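Local coordinates for SVP1-like protein 2 (Kluyveromyces lactis, PDB 4EXV) that binds phosphatidylinositol 3-phosphate at two sites as a seven-bladed beta-propeller of the PROPPIN family, linked to autophagy and membrane transport, at residues D314-N319 and L329-R334. Residues are numbered along the deposited sequence; the frame is centred on the assembly and turned at random.
Sequences DTFKLN and LQLNQR
D314 and R334 form a salt bridge in the antiparallel hairpin of strands 312-321 and 326-336, the third and fourth strands of one blade of the PROPPIN beta-propeller. Side-on, R334 NE gives a nearly straight hydrogen bond to D314 OD1 (2.7 Å, 170°), and its NH2 reaches D314 OD2 at 3.2 Å. W307 NE1 also hydrogen-bonds D314 OD2, and R334 NH2 hydrogen-bonds the carbonyl of K285, tying the blade edge to the chain after strand 280-283. A leucine in place of R334 would probably leave the D314 carboxylate without its charged mate and the K285 carbonyl without this donor. At T315 the pairing shifts in a classic beta bulge, with N332 and Q333 together opposite this one residue. T315 N hydrogen-bonds Q333 O, while N332 N makes a weak hydrogen bond to T315 O. F316 pairs with L331, whose CG is anti to the backbone N (chi1 170°), carrying CD1 over one ring face in a CH-pi contact displaced from the ring centre; F282 meets the ring edge-to-face. K317 and Q330 exchange two backbone hydrogen bonds. L318 CD1 meets L329 CD2, and both leucines touch C280 of the neighbouring blade. N319 ND2 lies 3.7 Å from Q330 CG, the amide planes almost perpendicular.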
# COMPACT_ATOMS: atom_id res chain seq x y z
N ASP A 314 12.91 6.91 9.18
CA ASP A 314 13.69 5.84 9.82
C ASP A 314 14.10 4.76 8.83
O ASP A 314 13.26 4.21 8.11
CB ASP A 314 12.88 5.16 10.92
CG ASP A 314 12.76 6.01 12.16
OD1 ASP A 314 13.61 6.92 12.31
OD2 ASP A 314 11.83 5.77 12.97
N THR A 315 15.40 4.45 8.81
CA THR A 315 15.83 3.32 8.01
C THR A 315 16.37 2.12 8.84
O THR A 315 17.14 2.27 9.78
CB THR A 315 16.69 3.76 6.77
OG1 THR A 315 17.90 3.00 6.68
CG2 THR A 315 17.01 5.26 6.83
N PHE A 316 15.90 0.92 8.48
CA PHE A 316 16.14 -0.29 9.24
C PHE A 316 16.89 -1.29 8.41
O PHE A 316 16.60 -1.46 7.23
CB PHE A 316 14.80 -0.92 9.63
CG PHE A 316 14.00 -0.11 10.61
CD1 PHE A 316 14.09 -0.37 11.98
CD2 PHE A 316 13.15 0.90 10.17
CE1 PHE A 316 13.36 0.37 12.90
CE2 PHE A 316 12.41 1.65 11.08
CZ PHE A 316 12.51 1.38 12.46
N LYS A 317 17.86 -1.98 9.01
CA LYS A 317 18.54 -3.10 8.34
C LYS A 317 17.96 -4.43 8.79
O LYS A 317 17.61 -4.60 9.96
CB LYS A 317 20.05 -3.06 8.56
CG LYS A 317 20.86 -3.55 7.35
CD LYS A 317 21.31 -5.01 7.47
CE LYS A 317 22.14 -5.44 6.26
NZ LYS A 317 23.52 -5.91 6.62
N LEU A 318 17.86 -5.38 7.87
CA LEU A 318 17.33 -6.70 8.20
C LEU A 318 18.44 -7.74 8.13
O LEU A 318 18.89 -8.14 7.06
CB LEU A 318 16.18 -7.11 7.27
CG LEU A 318 15.64 -8.53 7.46
CD1 LEU A 318 15.07 -8.73 8.86
CD2 LEU A 318 14.58 -8.84 6.42
N ASN A 319 18.86 -8.18 9.31
CA ASN A 319 20.04 -9.01 9.41
C ASN A 319 19.72 -10.48 9.50
O ASN A 319 18.62 -10.87 9.91
CB ASN A 319 20.89 -8.57 10.60
CG ASN A 319 21.47 -7.19 10.40
OD1 ASN A 319 22.36 -7.00 9.56
ND2 ASN A 319 20.99 -6.22 11.18
N LEU A 329 16.47 -7.02 13.48
CA LEU A 329 16.38 -5.71 12.86
C LEU A 329 17.23 -4.71 13.62
O LEU A 329 17.27 -4.73 14.85
CB LEU A 329 14.93 -5.21 12.87
CG LEU A 329 13.93 -5.83 11.90
CD1 LEU A 329 12.52 -5.74 12.46
CD2 LEU A 329 14.04 -5.15 10.53
N GLN A 330 17.91 -3.82 12.91
CA GLN A 330 18.45 -2.63 13.56
C GLN A 330 18.07 -1.36 12.81
O GLN A 330 17.69 -1.39 11.64
CB GLN A 330 19.95 -2.73 13.77
CG GLN A 330 20.72 -2.75 12.49
CD GLN A 330 22.19 -3.00 12.71
OE1 GLN A 330 22.64 -3.16 13.84
NE2 GLN A 330 22.95 -3.04 11.61
N LEU A 331 18.17 -0.24 13.51
CA LEU A 331 17.80 1.06 12.99
C LEU A 331 19.05 1.85 12.65
O LEU A 331 19.67 2.44 13.52
CB LEU A 331 17.00 1.76 14.08
CG LEU A 331 16.62 3.23 13.98
CD1 LEU A 331 15.87 3.56 12.71
CD2 LEU A 331 15.77 3.54 15.19
N ASN A 332 19.42 1.85 11.37
CA ASN A 332 20.66 2.45 10.88
C ASN A 332 20.74 3.95 11.06
O ASN A 332 21.81 4.50 11.35
CB ASN A 332 20.81 2.21 9.37
CG ASN A 332 20.99 0.75 9.02
OD1 ASN A 332 21.52 -0.04 9.82
ND2 ASN A 332 20.55 0.38 7.81
N GLN A 333 19.60 4.60 10.86
CA GLN A 333 19.59 6.00 10.47
C GLN A 333 18.23 6.65 10.58
O GLN A 333 17.20 6.05 10.25
CB GLN A 333 20.01 6.09 9.01
CG GLN A 333 21.06 7.13 8.73
CD GLN A 333 21.42 7.16 7.25
OE1 GLN A 333 20.91 6.35 6.46
NE2 GLN A 333 22.30 8.08 6.87
N ARG A 334 18.25 7.90 11.06
CA ARG A 334 17.09 8.80 11.02
C ARG A 334 17.47 10.09 10.29
O ARG A 334 18.43 10.78 10.66
CB ARG A 334 16.59 9.11 12.43
CG ARG A 334 16.72 7.96 13.42
CD ARG A 334 15.95 8.22 14.72
NE ARG A 334 14.52 7.95 14.58
CZ ARG A 334 13.63 8.07 15.56
NH1 ARG A 334 14.02 8.46 16.78
NH2 ARG A 334 12.35 7.81 15.34